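PDB 5F67: inactivation-no-after-potential D protein from Drosophila melanogaster, which binds the tail of the TRP channel through its third PDZ domain, and probably acts as a scaffold in fly phototransduction. Local coordinates for residues A[16-21]-A[101-106]; A[23-28]-A[69-74]; A[39-44]-A[49-54]; A[77-82]-A[90-95]. One frame throughout, in Å; residues are numbered along the deposited sequence.

Contact 1 (A[16-21]-A[101-106]); sequences FIFDQF and TMILLT
I103 lies under two side chains of the short helix 17-20 at once. Its CD1 meets CD1 of I17 tip to tip at 4.0 Å, and its CG2 lies 4.0 Å from CG2 of I17, so that both branches of the two isoleucines are used. The ring of F18 and I103 approach each other from opposite directions: the far end of the ring, CZ, rests 3.8 Å from I103 CD1 and 3.9 Å from I103 CG2, the methyl meeting the ring obliquely. One turn on, F21 CD1 touches L105 CD2 at 3.7 Å, the two side chains crossing at about a right angle. L105 reaches that ring because its CG stands opposite its own backbone N (chi1 175°).

Behind this apolar shell the helical turn is held by its backbone: F16 O accepts from both D19 N and Q20 N, and F21 N donates to I17 O at 2.7 Å. The helix lies on one face of the antiparallel sheet of the PDZ domain, as its packing makes plain: I17 continues onto L74, A75 and V80, F18 onto A24 and T26, and F21 onto L82, whereas L104, pointing away from the helix, packs on V67 and on L73 of strand 72-76.

Contact 2 (A[23-28]-A[69-74]); sequences KARTVQ and VGDMLL
R25 starts toward D71 from the crowded first torsion: its CG sits between the backbone N and the carbonyl carbon (chi1 67°), and from there the chain runs extended to NE, while D71 holds its CG beside its own backbone N. Together they join the first strand of the PDZ fold, 25-30, to the turn that leads into strand 72-76, even though strand 99-105 lies between the two in the sheet. R25 NH2 and D71 OD2 form a fairly straight salt bridge of 2.7 Å. The acceptor lies near the guanidinium plane and is met on the syn side, though 29° out of the carboxylate plane. The two flat groups are turned 76° apart, and the arginine engages OD2 through a single N-H rather than in a two-pronged pair.

Each partner is gripped further. R25 NH2 also donates to G66 O, D71 OD2 also accepts from K68 N, and D71 OD1 is bonded to T106 OG1. With an arginine and the K68 N-H on OD2, the aspartate is likely to be favoured in its ionised form. A methionine in place of R25 would probably leave the buried carboxylate without its countercharge and G66 O without this donor. One residue before R25 the contact is apolar, with A24 CB resting 3.9 Å from L74 CD1.

Contact 3 (A[39-44]-A[49-54]); sequences VIYGKH and SGIFIS
F52 and I40 share a face of the sheet and trade their backbone groups in a closed pair: I40 N donates to F52 O and F52 N to I40 O, both at 3.0 Å. From its CB, F52 places CG beside its own backbone N (chi1 -64°), which lays the ring along strand 37-44 toward the next pair. CD1 comes up against G42 N and C. CE1 lies 3.5 Å from G42 O, an oxygen that sits at the ring edge and also accepts from G50 N. At the tip, CZ is 3.9 Å from H44 CB, with CE2 just behind it, and CD2 on the other flank faces G70 O. An alanine here would probably leave H44 CB and G42 without their cover and open a gap between the hairpin and L107, on which F52 also packs.

The two strands form the beta hairpin 37-44/50-56 of the PDZ domain, whose first strand lines the peptide groove in this family; the segments run at 138° to each other, well short of flat antiparallel. A second hydrogen-bonded pair, G42 with G50, includes a bond of 2.8 Å from G42 N to G50 O. That carbonyl oxygen lies over one face of the Y41 ring. Y41 CD1 meets I51 CD1 at 3.7 Å, the side chains crossing at about a right angle, and Y41 OH ends beside S49 CB. At the other end V39 CB rests against I51 CG2 at 3.7 Å, and I40 CG2 against S54 CB at 3.6 Å.

Contact 4 (A[77-82]-A[90-95]); sequences NQDVTL and TGLLKR
L92 belongs to helix 86-95, which in PDZ domains forms one wall of the peptide groove, and it faces the short strand 79-80 and the residue just after it. Its neighbours T90, L93 and K94 each pack on an apolar side chain of the bound peptide. L92 ties this face of the helix to residues 79-81, while L93 packs both on the peptide and on L73 and V76 of strand 72-76. The two methyls of L92 divide the work. CD1 slides past the methyl of T81, with T81 CG2 at 3.7 Å, and also lies 3.9 Å from D79 CB. CD2 lies along D79 toward its acidic end, 3.6 Å from D79 OD2 and 3.7 Å from D79 CG, the two side chains crossing at a slant.

T81 presents its methyl because chi1 of 53° puts OG1 between the backbone N and the carbonyl carbon, where it bonds to L73 O, and leaves CG2 beside the N, turned to the helix. The buried hydroxyl is thus satisfied by strand 72-76, and what L92 meets is carbon apart from one carboxylate oxygen. Contact here is van der Waals in kind; R95 NH2, 6.4 Å from D79 OD2, could add at most a long-range attraction.

Overall arrangement
Contacts 1, 2 and 4 all reach the four-stranded sheet, whereas contact 3 is the separate hairpin, tied to it by backbone bonds of I51 to L73 and of I53 to G70 and D71. Contact 1 is buried and wholly apolar between its side chains; contact 2, nearest the centre of the chain, adds a salt bridge to a small apolar touch. Contact 3 buries by far the largest area and depends on backbone bonding, with exposed residues at I40, Y41 and K43. Contact 4 is small, partly exposed and held by van der Waals touch alone. V39 packs on T90 and L93, bringing contacts 3 and 4 together, while T106 joins contacts 1 and 2 through D71.

Contact 1 (A[16-21]-A[101-106])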
loop_
_atom_site.group_PDB
_atom_site.type_symbol
_atom_site.label_atom_id
_atom_site.label_comp_id
_atom_site.label_asym_id
_atom_site.label_seq_id
_atom_site.Cartn_x
_atom_site.Cartn_y
_atom_site.Cartn_z
ATOM N N PHE A 16 -9.673 -10.897 10.706
ATOM C CA PHE A 16 -10.203 -10.065 11.782
ATOM C C PHE A 16 -10.242 -8.588 11.394
ATOM O O PHE A 16 -11.024 -7.818 11.950
ATOM C CB PHE A 16 -9.391 -10.241 13.079
ATOM C CG PHE A 16 -8.093 -9.489 13.092
ATOM C CD1 PHE A 16 -8.013 -8.220 13.660
ATOM C CD2 PHE A 16 -6.946 -10.045 12.532
ATOM C CE1 PHE A 16 -6.814 -7.514 13.663
ATOM C CE2 PHE A 16 -5.743 -9.344 12.540
ATOM C CZ PHE A 16 -5.680 -8.080 13.106
ATOM N N ILE A 17 -9.382 -8.194 10.455
ATOM C CA ILE A 17 -9.317 -6.805 10.026
ATOM C C ILE A 17 -10.667 -6.293 9.525
ATOM O O ILE A 17 -11.007 -5.121 9.728
ATOM C CB ILE A 17 -8.217 -6.618 8.959
ATOM C CG1 ILE A 17 -6.844 -6.888 9.590
ATOM C CG2 ILE A 17 -8.273 -5.222 8.344
ATOM C CD1 ILE A 17 -5.691 -6.992 8.586
ATOM N N PHE A 18 -11.455 -7.168 8.904
ATOM C CA PHE A 18 -12.735 -6.740 8.339
ATOM C C PHE A 18 -13.832 -6.602 9.386
ATOM O O PHE A 18 -14.941 -6.163 9.070
ATOM C CB PHE A 18 -13.158 -7.665 7.184
ATOM C CG PHE A 18 -12.185 -7.649 6.049
ATOM C CD1 PHE A 18 -12.133 -6.555 5.180
ATOM C CD2 PHE A 18 -11.267 -8.685 5.887
ATOM C CE1 PHE A 18 -11.193 -6.518 4.137
ATOM C CE2 PHE A 18 -10.322 -8.651 4.855
ATOM C CZ PHE A 18 -10.289 -7.565 3.975
ATOM N N ASP A 19 -13.535 -6.979 10.627
ATOM C CA ASP A 19 -14.479 -6.721 11.721
ATOM C C ASP A 19 -14.084 -5.426 12.419
ATOM O O ASP A 19 -14.932 -4.694 12.921
ATOM C CB ASP A 19 -14.510 -7.877 12.732
ATOM C CG ASP A 19 -15.433 -8.995 12.304
ATOM O OD1 ASP A 19 -15.833 -9.001 11.118
ATOM O OD2 ASP A 19 -15.766 -9.871 13.145
ATOM N N GLN A 20 -12.787 -5.147 12.451
ATOM C CA GLN A 20 -12.299 -3.897 13.033
ATOM C C GLN A 20 -12.484 -2.731 12.059
ATOM O O GLN A 20 -12.776 -1.600 12.472
ATOM C CB GLN A 20 -10.821 -4.033 13.404
ATOM C CG GLN A 20 -10.304 -2.857 14.212
ATOM C CD GLN A 20 -8.982 -3.146 14.896
ATOM O OE1 GLN A 20 -8.558 -4.301 15.001
ATOM N NE2 GLN A 20 -8.331 -2.096 15.383
ATOM N N PHE A 21 -12.301 -3.007 10.769
ATOM C CA PHE A 21 -12.460 -1.994 9.723
ATOM C C PHE A 21 -13.360 -2.556 8.619
ATOM O O PHE A 21 -12.873 -3.015 7.586
ATOM C CB PHE A 21 -11.096 -1.608 9.132
ATOM C CG PHE A 21 -10.083 -1.165 10.160
ATOM C CD1 PHE A 21 -10.060 0.152 10.614
ATOM C CD2 PHE A 21 -9.155 -2.066 10.666
ATOM C CE1 PHE A 21 -9.133 0.562 11.561
ATOM C CE2 PHE A 21 -8.220 -1.666 11.612
ATOM C CZ PHE A 21 -8.204 -0.350 12.058
ATOM N N THR A 101 -1.065 -9.263 -2.186
ATOM C CA THR A 101 -2.386 -9.000 -1.644
ATOM C C THR A 101 -2.237 -7.863 -0.645
ATOM O O THR A 101 -1.404 -7.934 0.264
ATOM C CB THR A 101 -2.913 -10.217 -0.882
ATOM O OG1 THR A 101 -2.929 -11.359 -1.746
ATOM C CG2 THR A 101 -4.331 -9.950 -0.347
ATOM N N MET A 102 -3.024 -6.807 -0.806
ATOM C CA MET A 102 -3.001 -5.742 0.183
ATOM C C MET A 102 -4.415 -5.476 0.676
ATOM O O MET A 102 -5.363 -5.494 -0.106
ATOM C CB MET A 102 -2.414 -4.468 -0.420
ATOM C CG MET A 102 -0.936 -4.607 -0.793
ATOM S SD MET A 102 -0.226 -3.041 -1.330
ATOM C CE MET A 102 -0.912 -2.888 -2.980
ATOM N N ILE A 103 -4.550 -5.239 1.977
ATOM C CA ILE A 103 -5.833 -4.831 2.512
ATOM C C ILE A 103 -5.710 -3.348 2.759
ATOM O O ILE A 103 -4.794 -2.894 3.459
ATOM C CB ILE A 103 -6.171 -5.539 3.832
ATOM C CG1 ILE A 103 -6.347 -7.043 3.580
ATOM C CG2 ILE A 103 -7.460 -4.976 4.409
ATOM C CD1 ILE A 103 -6.633 -7.844 4.837
ATOM N N LEU A 104 -6.628 -2.594 2.168
ATOM C CA LEU A 104 -6.561 -1.139 2.190
ATOM C C LEU A 104 -7.858 -0.550 2.708
ATOM O O LEU A 104 -8.927 -1.104 2.489
ATOM C CB LEU A 104 -6.320 -0.614 0.773
ATOM C CG LEU A 104 -4.977 -0.948 0.120
ATOM C CD1 LEU A 104 -5.019 -0.623 -1.375
ATOM C CD2 LEU A 104 -3.830 -0.205 0.811
ATOM N N LEU A 105 -7.767 0.600 3.365
ATOM C CA LEU A 105 -8.961 1.293 3.842
ATOM C C LEU A 105 -8.946 2.728 3.333
ATOM O O LEU A 105 -8.038 3.507 3.655
ATOM C CB LEU A 105 -9.012 1.290 5.374
ATOM C CG LEU A 105 -10.158 2.093 6.006
ATOM C CD1 LEU A 105 -11.519 1.460 5.708
ATOM C CD2 LEU A 105 -9.954 2.206 7.500
ATOM N N THR A 106 -9.932 3.078 2.515
ATOM C CA THR A 106 -10.048 4.453 2.036
ATOM C C THR A 106 -10.887 5.210 3.045
ATOM O O THR A 106 -11.984 4.767 3.404
ATOM C CB THR A 106 -10.718 4.523 0.640
ATOM O OG1 THR A 106 -9.885 3.867 -0.322
ATOM C CG2 THR A 106 -10.907 5.970 0.202
#

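Contact 2 (A[23-28]-A[69-74])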
loop_
_atom_site.group_PDB
_atom_site.type_symbol
_atom_site.label_atom_id
_atom_site.label_comp_id
_atom_site.label_asym_id
_atom_site.label_seq_id
_atom_site.Cartn_x
_atom_site.Cartn_y
_atom_site.Cartn_z
ATOM N N LYS A 23 -15.100 -1.437 6.319
ATOM C CA LYS A 23 -15.070 -0.837 4.978
ATOM C C LYS A 23 -13.758 -1.093 4.239
ATOM O O LYS A 23 -13.567 -0.614 3.112
ATOM C CB LYS A 23 -15.360 0.669 5.046
ATOM C CG LYS A 23 -16.749 0.992 5.588
ATOM C CD LYS A 23 -17.832 0.256 4.801
ATOM N N ALA A 24 -12.866 -1.874 4.851
ATOM C CA ALA A 24 -11.599 -2.210 4.196
ATOM C C ALA A 24 -11.862 -3.130 3.004
ATOM O O ALA A 24 -12.918 -3.775 2.929
ATOM C CB ALA A 24 -10.636 -2.878 5.178
ATOM N N ARG A 25 -10.909 -3.190 2.077
ATOM C CA ARG A 25 -11.084 -4.022 0.895
ATOM C C ARG A 25 -9.771 -4.718 0.561
ATOM O O ARG A 25 -8.702 -4.322 1.026
ATOM C CB ARG A 25 -11.528 -3.157 -0.295
ATOM C CG ARG A 25 -10.447 -2.165 -0.761
ATOM C CD ARG A 25 -10.996 -1.092 -1.713
ATOM N NE ARG A 25 -9.914 -0.315 -2.342
ATOM C CZ ARG A 25 -9.315 0.719 -1.765
ATOM N NH1 ARG A 25 -9.693 1.095 -0.550
ATOM N NH2 ARG A 25 -8.346 1.385 -2.397
ATOM N N THR A 26 -9.852 -5.773 -0.237
ATOM C CA THR A 26 -8.655 -6.493 -0.638
ATOM C C THR A 26 -8.331 -6.194 -2.094
ATOM O O THR A 26 -9.198 -6.328 -2.960
ATOM C CB THR A 26 -8.897 -8.016 -0.499
ATOM O OG1 THR A 26 -9.072 -8.340 0.887
ATOM C CG2 THR A 26 -7.719 -8.793 -1.054
ATOM N N VAL A 27 -7.088 -5.798 -2.372
ATOM C CA VAL A 27 -6.641 -5.667 -3.754
ATOM C C VAL A 27 -5.527 -6.662 -4.039
ATOM O O VAL A 27 -4.803 -7.067 -3.132
ATOM C CB VAL A 27 -6.155 -4.237 -4.090
ATOM C CG1 VAL A 27 -7.273 -3.229 -3.836
ATOM C CG2 VAL A 27 -4.904 -3.873 -3.280
ATOM N N GLN A 28 -5.391 -7.051 -5.303
ATOM C CA GLN A 28 -4.359 -7.998 -5.709
ATOM C C GLN A 28 -3.510 -7.301 -6.757
ATOM O O GLN A 28 -3.963 -7.081 -7.881
ATOM C CB GLN A 28 -5.007 -9.241 -6.340
ATOM C CG GLN A 28 -6.047 -9.936 -5.441
ATOM C CD GLN A 28 -5.424 -10.674 -4.262
ATOM O OE1 GLN A 28 -4.193 -10.773 -4.142
ATOM N NE2 GLN A 28 -6.276 -11.193 -3.373
ATOM N N VAL A 69 -4.000 7.285 -2.982
ATOM C CA VAL A 69 -3.187 8.036 -2.028
ATOM C C VAL A 69 -4.050 8.348 -0.811
ATOM O O VAL A 69 -5.204 8.773 -0.952
ATOM C CB VAL A 69 -2.635 9.343 -2.645
ATOM C CG1 VAL A 69 -1.911 10.183 -1.597
ATOM C CG2 VAL A 69 -1.697 9.025 -3.820
ATOM N N GLY A 70 -3.496 8.121 0.380
ATOM C CA GLY A 70 -4.230 8.347 1.614
ATOM C C GLY A 70 -4.824 7.076 2.207
ATOM O O GLY A 70 -5.235 7.075 3.369
ATOM N N ASP A 71 -4.888 5.999 1.420
ATOM C CA ASP A 71 -5.444 4.736 1.928
ATOM C C ASP A 71 -4.589 4.214 3.075
ATOM O O ASP A 71 -3.358 4.325 3.028
ATOM C CB ASP A 71 -5.452 3.659 0.844
ATOM C CG ASP A 71 -6.585 3.815 -0.146
ATOM O OD1 ASP A 71 -7.451 4.700 0.052
ATOM O OD2 ASP A 71 -6.611 3.027 -1.125
ATOM N N MET A 72 -5.219 3.640 4.098
ATOM C CA MET A 72 -4.440 3.006 5.169
ATOM C C MET A 72 -4.122 1.577 4.758
ATOM O O MET A 72 -4.999 0.860 4.286
ATOM C CB MET A 72 -5.231 3.000 6.477
ATOM C CG MET A 72 -4.431 2.581 7.711
ATOM S SD MET A 72 -5.509 2.535 9.170
ATOM C CE MET A 72 -4.268 2.260 10.451
ATOM N N LEU A 73 -2.867 1.171 4.925
ATOM C CA LEU A 73 -2.421 -0.173 4.567
ATOM C C LEU A 73 -2.503 -1.073 5.794
ATOM O O LEU A 73 -1.786 -0.855 6.788
ATOM C CB LEU A 73 -0.975 -0.121 4.039
ATOM C CG LEU A 73 -0.363 -1.484 3.719
ATOM C CD1 LEU A 73 -1.097 -2.163 2.568
ATOM C CD2 LEU A 73 1.126 -1.333 3.397
ATOM N N LEU A 74 -3.388 -2.069 5.733
ATOM C CA LEU A 74 -3.706 -2.880 6.906
ATOM C C LEU A 74 -3.065 -4.273 6.886
ATOM O O LEU A 74 -2.837 -4.866 7.941
ATOM C CB LEU A 74 -5.224 -2.995 7.061
ATOM C CG LEU A 74 -5.928 -1.637 7.168
ATOM C CD1 LEU A 74 -7.440 -1.804 7.082
ATOM C CD2 LEU A 74 -5.562 -0.962 8.468
#

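Contact 3 (A[39-44]-A[49-54])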
loop_
_atom_site.group_PDB
_atom_site.type_symbol
_atom_site.label_atom_id
_atom_site.label_comp_id
_atom_site.label_asym_id
_atom_site.label_seq_id
_atom_site.Cartn_x
_atom_site.Cartn_y
_atom_site.Cartn_z
ATOM N N VAL A 39 4.869 4.719 0.815
ATOM C CA VAL A 39 4.097 4.798 2.038
ATOM C C VAL A 39 4.798 5.703 3.027
ATOM O O VAL A 39 5.984 6.026 2.867
ATOM C CB VAL A 39 3.856 3.405 2.690
ATOM C CG1 VAL A 39 3.100 2.475 1.723
ATOM C CG2 VAL A 39 5.185 2.759 3.099
ATOM N N ILE A 40 4.040 6.132 4.027
ATOM C CA ILE A 40 4.600 6.859 5.158
ATOM C C ILE A 40 4.003 6.277 6.424
ATOM O O ILE A 40 2.960 5.598 6.390
ATOM C CB ILE A 40 4.289 8.375 5.085
ATOM C CG1 ILE A 40 2.789 8.623 4.957
ATOM C CG2 ILE A 40 5.036 9.031 3.932
ATOM C CD1 ILE A 40 2.403 10.073 5.211
ATOM N N TYR A 41 4.666 6.513 7.545
ATOM C CA TYR A 41 4.029 6.282 8.822
ATOM C C TYR A 41 3.359 7.600 9.187
ATOM O O TYR A 41 4.034 8.624 9.316
ATOM C CB TYR A 41 5.056 5.909 9.901
ATOM C CG TYR A 41 4.383 5.397 11.142
ATOM C CD1 TYR A 41 4.264 4.029 11.382
ATOM C CD2 TYR A 41 3.809 6.275 12.050
ATOM C CE1 TYR A 41 3.610 3.553 12.524
ATOM C CE2 TYR A 41 3.157 5.811 13.188
ATOM C CZ TYR A 41 3.066 4.451 13.417
ATOM O OH TYR A 41 2.415 3.989 14.541
ATOM N N GLY A 42 2.042 7.580 9.343
ATOM C CA GLY A 42 1.311 8.807 9.584
ATOM C C GLY A 42 0.151 8.634 10.538
ATOM O O GLY A 42 0.059 7.642 11.269
ATOM N N LYS A 43 -0.746 9.611 10.530
ATOM C CA LYS A 43 -1.862 9.626 11.469
ATOM C C LYS A 43 -3.105 10.122 10.747
ATOM O O LYS A 43 -3.023 10.973 9.856
ATOM C CB LYS A 43 -1.533 10.564 12.637
ATOM C CG LYS A 43 -2.156 10.187 13.974
ATOM C CD LYS A 43 -1.481 10.963 15.097
ATOM C CE LYS A 43 -1.550 10.210 16.420
ATOM N NZ LYS A 43 -0.528 10.706 17.395
ATOM N N HIS A 44 -4.257 9.575 11.113
ATOM C CA HIS A 44 -5.515 10.081 10.601
ATOM C C HIS A 44 -6.462 10.213 11.781
ATOM O O HIS A 44 -6.461 9.371 12.678
ATOM C CB HIS A 44 -6.093 9.137 9.554
ATOM C CG HIS A 44 -7.254 9.709 8.803
ATOM N ND1 HIS A 44 -8.533 9.744 9.319
ATOM C CD2 HIS A 44 -7.326 10.267 7.572
ATOM C CE1 HIS A 44 -9.342 10.300 8.436
ATOM N NE2 HIS A 44 -8.639 10.628 7.369
ATOM N N SER A 49 -2.681 6.236 14.353
ATOM C CA SER A 49 -1.413 6.096 13.634
ATOM C C SER A 49 -1.332 4.777 12.880
ATOM O O SER A 49 -1.996 3.799 13.236
ATOM C CB SER A 49 -0.229 6.206 14.596
ATOM O OG SER A 49 -0.116 7.528 15.096
ATOM N N GLY A 50 -0.511 4.761 11.838
ATOM C CA GLY A 50 -0.282 3.557 11.067
ATOM C C GLY A 50 0.387 3.877 9.750
ATOM O O GLY A 50 0.968 4.957 9.592
ATOM N N ILE A 51 0.299 2.939 8.804
ATOM C CA ILE A 51 0.966 3.073 7.515
ATOM C C ILE A 51 -0.055 3.509 6.470
ATOM O O ILE A 51 -1.121 2.899 6.343
ATOM C CB ILE A 51 1.580 1.729 7.074
ATOM C CG1 ILE A 51 2.533 1.215 8.166
ATOM C CG2 ILE A 51 2.296 1.870 5.726
ATOM C CD1 ILE A 51 3.828 2.038 8.313
ATOM N N PHE A 52 0.271 4.559 5.720
ATOM C CA PHE A 52 -0.650 5.092 4.711
ATOM C C PHE A 52 0.029 5.204 3.359
ATOM O O PHE A 52 1.215 5.504 3.269
ATOM C CB PHE A 52 -1.165 6.473 5.132
ATOM C CG PHE A 52 -1.981 6.449 6.393
ATOM C CD1 PHE A 52 -1.364 6.521 7.636
ATOM C CD2 PHE A 52 -3.363 6.343 6.337
ATOM C CE1 PHE A 52 -2.112 6.490 8.804
ATOM C CE2 PHE A 52 -4.126 6.321 7.508
ATOM C CZ PHE A 52 -3.495 6.395 8.744
ATOM N N ILE A 53 -0.720 4.947 2.293
ATOM C CA ILE A 53 -0.198 5.188 0.952
ATOM C C ILE A 53 0.037 6.690 0.797
ATOM O O ILE A 53 -0.867 7.485 1.065
ATOM C CB ILE A 53 -1.194 4.731 -0.132
ATOM C CG1 ILE A 53 -1.575 3.260 0.070
ATOM C CG2 ILE A 53 -0.618 4.972 -1.536
ATOM C CD1 ILE A 53 -0.386 2.295 -0.038
ATOM N N SER A 54 1.237 7.078 0.363
ATOM C CA SER A 54 1.603 8.493 0.284
ATOM C C SER A 54 1.825 8.959 -1.151
ATOM O O SER A 54 1.824 10.155 -1.431
ATOM C CB SER A 54 2.859 8.757 1.111
ATOM O OG SER A 54 3.952 8.001 0.617
#

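Contact 4 (A[77-82]-A[90-95])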
loop_
_atom_site.group_PDB
_atom_site.type_symbol
_atom_site.label_atom_id
_atom_site.label_comp_id
_atom_site.label_asym_id
_atom_site.label_seq_id
_atom_site.Cartn_x
_atom_site.Cartn_y
_atom_site.Cartn_z
ATOM N N ASN A 77 -0.105 -9.415 2.035
ATOM C CA ASN A 77 -0.281 -10.868 2.045
ATOM C C ASN A 77 -0.812 -11.295 3.408
ATOM O O ASN A 77 -1.791 -10.717 3.877
ATOM C CB ASN A 77 1.002 -11.611 1.640
ATOM C CG ASN A 77 1.343 -11.417 0.168
ATOM O OD1 ASN A 77 0.454 -11.250 -0.669
ATOM N ND2 ASN A 77 2.633 -11.429 -0.156
ATOM N N GLN A 78 -0.174 -12.262 4.065
ATOM C CA GLN A 78 -0.681 -12.709 5.368
ATOM C C GLN A 78 -0.071 -11.966 6.559
ATOM O O GLN A 78 -0.329 -12.319 7.711
ATOM C CB GLN A 78 -0.498 -14.222 5.533
ATOM C CG GLN A 78 -1.578 -15.055 4.847
ATOM C CD GLN A 78 -2.922 -14.970 5.563
ATOM O OE1 GLN A 78 -3.090 -15.506 6.665
ATOM N NE2 GLN A 78 -3.881 -14.287 4.945
ATOM N N ASP A 79 0.733 -10.943 6.290
ATOM C CA ASP A 79 1.325 -10.149 7.373
ATOM C C ASP A 79 0.512 -8.888 7.692
ATOM O O ASP A 79 0.397 -7.979 6.868
ATOM C CB ASP A 79 2.768 -9.780 7.039
ATOM C CG ASP A 79 3.675 -10.996 6.954
ATOM O OD1 ASP A 79 4.027 -11.552 8.017
ATOM O OD2 ASP A 79 4.042 -11.395 5.824
ATOM N N VAL A 80 -0.039 -8.835 8.899
ATOM C CA VAL A 80 -0.831 -7.685 9.332
ATOM C C VAL A 80 0.079 -6.475 9.561
ATOM O O VAL A 80 1.124 -6.594 10.208
ATOM C CB VAL A 80 -1.603 -8.011 10.623
ATOM C CG1 VAL A 80 -2.272 -6.762 11.185
ATOM C CG2 VAL A 80 -2.637 -9.105 10.351
ATOM N N THR A 81 -0.298 -5.314 9.020
ATOM C CA THR A 81 0.542 -4.118 9.143
ATOM C C THR A 81 -0.078 -3.038 10.021
ATOM O O THR A 81 0.410 -1.909 10.069
ATOM C CB THR A 81 0.893 -3.511 7.772
ATOM O OG1 THR A 81 -0.311 -3.299 7.024
ATOM C CG2 THR A 81 1.811 -4.456 6.988
ATOM N N LEU A 82 -1.136 -3.404 10.733
ATOM C CA LEU A 82 -1.799 -2.490 11.651
ATOM C C LEU A 82 -0.845 -1.921 12.686
ATOM O O LEU A 82 -0.954 -0.752 13.063
ATOM C CB LEU A 82 -2.939 -3.210 12.372
ATOM C CG LEU A 82 -4.323 -3.003 11.780
ATOM C CD1 LEU A 82 -5.323 -3.919 12.472
ATOM C CD2 LEU A 82 -4.710 -1.533 11.947
ATOM N N THR A 90 7.683 -1.287 4.913
ATOM C CA THR A 90 8.399 -1.180 3.642
ATOM C C THR A 90 9.162 -2.466 3.345
ATOM O O THR A 90 9.258 -2.872 2.189
ATOM C CB THR A 90 9.347 0.044 3.587
ATOM O OG1 THR A 90 10.254 0.011 4.691
ATOM C CG2 THR A 90 8.535 1.333 3.635
ATOM N N GLY A 91 9.689 -3.111 4.385
ATOM C CA GLY A 91 10.366 -4.385 4.204
ATOM C C GLY A 91 9.435 -5.443 3.629
ATOM O O GLY A 91 9.809 -6.186 2.724
ATOM N N LEU A 92 8.210 -5.510 4.148
ATOM C CA LEU A 92 7.237 -6.473 3.647
ATOM C C LEU A 92 6.916 -6.188 2.188
ATOM O O LEU A 92 6.837 -7.104 1.372
ATOM C CB LEU A 92 5.955 -6.419 4.487
ATOM C CG LEU A 92 6.063 -6.946 5.925
ATOM C CD1 LEU A 92 4.840 -6.526 6.742
ATOM C CD2 LEU A 92 6.194 -8.462 5.932
ATOM N N LEU A 93 6.733 -4.915 1.853
ATOM C CA LEU A 93 6.382 -4.555 0.477
ATOM C C LEU A 93 7.521 -4.854 -0.488
ATOM O O LEU A 93 7.292 -5.357 -1.592
ATOM C CB LEU A 93 5.962 -3.083 0.391
ATOM C CG LEU A 93 4.649 -2.777 1.105
ATOM C CD1 LEU A 93 4.538 -1.278 1.337
ATOM C CD2 LEU A 93 3.473 -3.322 0.279
ATOM N N LYS A 94 8.753 -4.581 -0.064
ATOM C CA LYS A 94 9.913 -4.833 -0.915
ATOM C C LYS A 94 10.165 -6.316 -1.149
ATOM O O LYS A 94 10.528 -6.710 -2.253
ATOM C CB LYS A 94 11.160 -4.179 -0.320
ATOM C CG LYS A 94 11.087 -2.668 -0.305
ATOM C CD LYS A 94 12.197 -2.076 0.560
ATOM C CE LYS A 94 13.513 -1.997 -0.192
ATOM N NZ LYS A 94 13.727 -0.653 -0.796
ATOM N N ARG A 95 9.955 -7.139 -0.124
ATOM C CA ARG A 95 10.252 -8.573 -0.239
ATOM C C ARG A 95 9.206 -9.371 -1.009
ATOM O O ARG A 95 9.519 -10.417 -1.577
ATOM C CB ARG A 95 10.443 -9.204 1.141
ATOM C CG ARG A 95 11.695 -8.710 1.850
ATOM C CD ARG A 95 12.045 -9.585 3.044
ATOM N NE ARG A 95 10.977 -9.584 4.035
ATOM C CZ ARG A 95 10.849 -8.666 4.988
ATOM N NH1 ARG A 95 11.729 -7.673 5.079
ATOM N NH2 ARG A 95 9.846 -8.743 5.850
#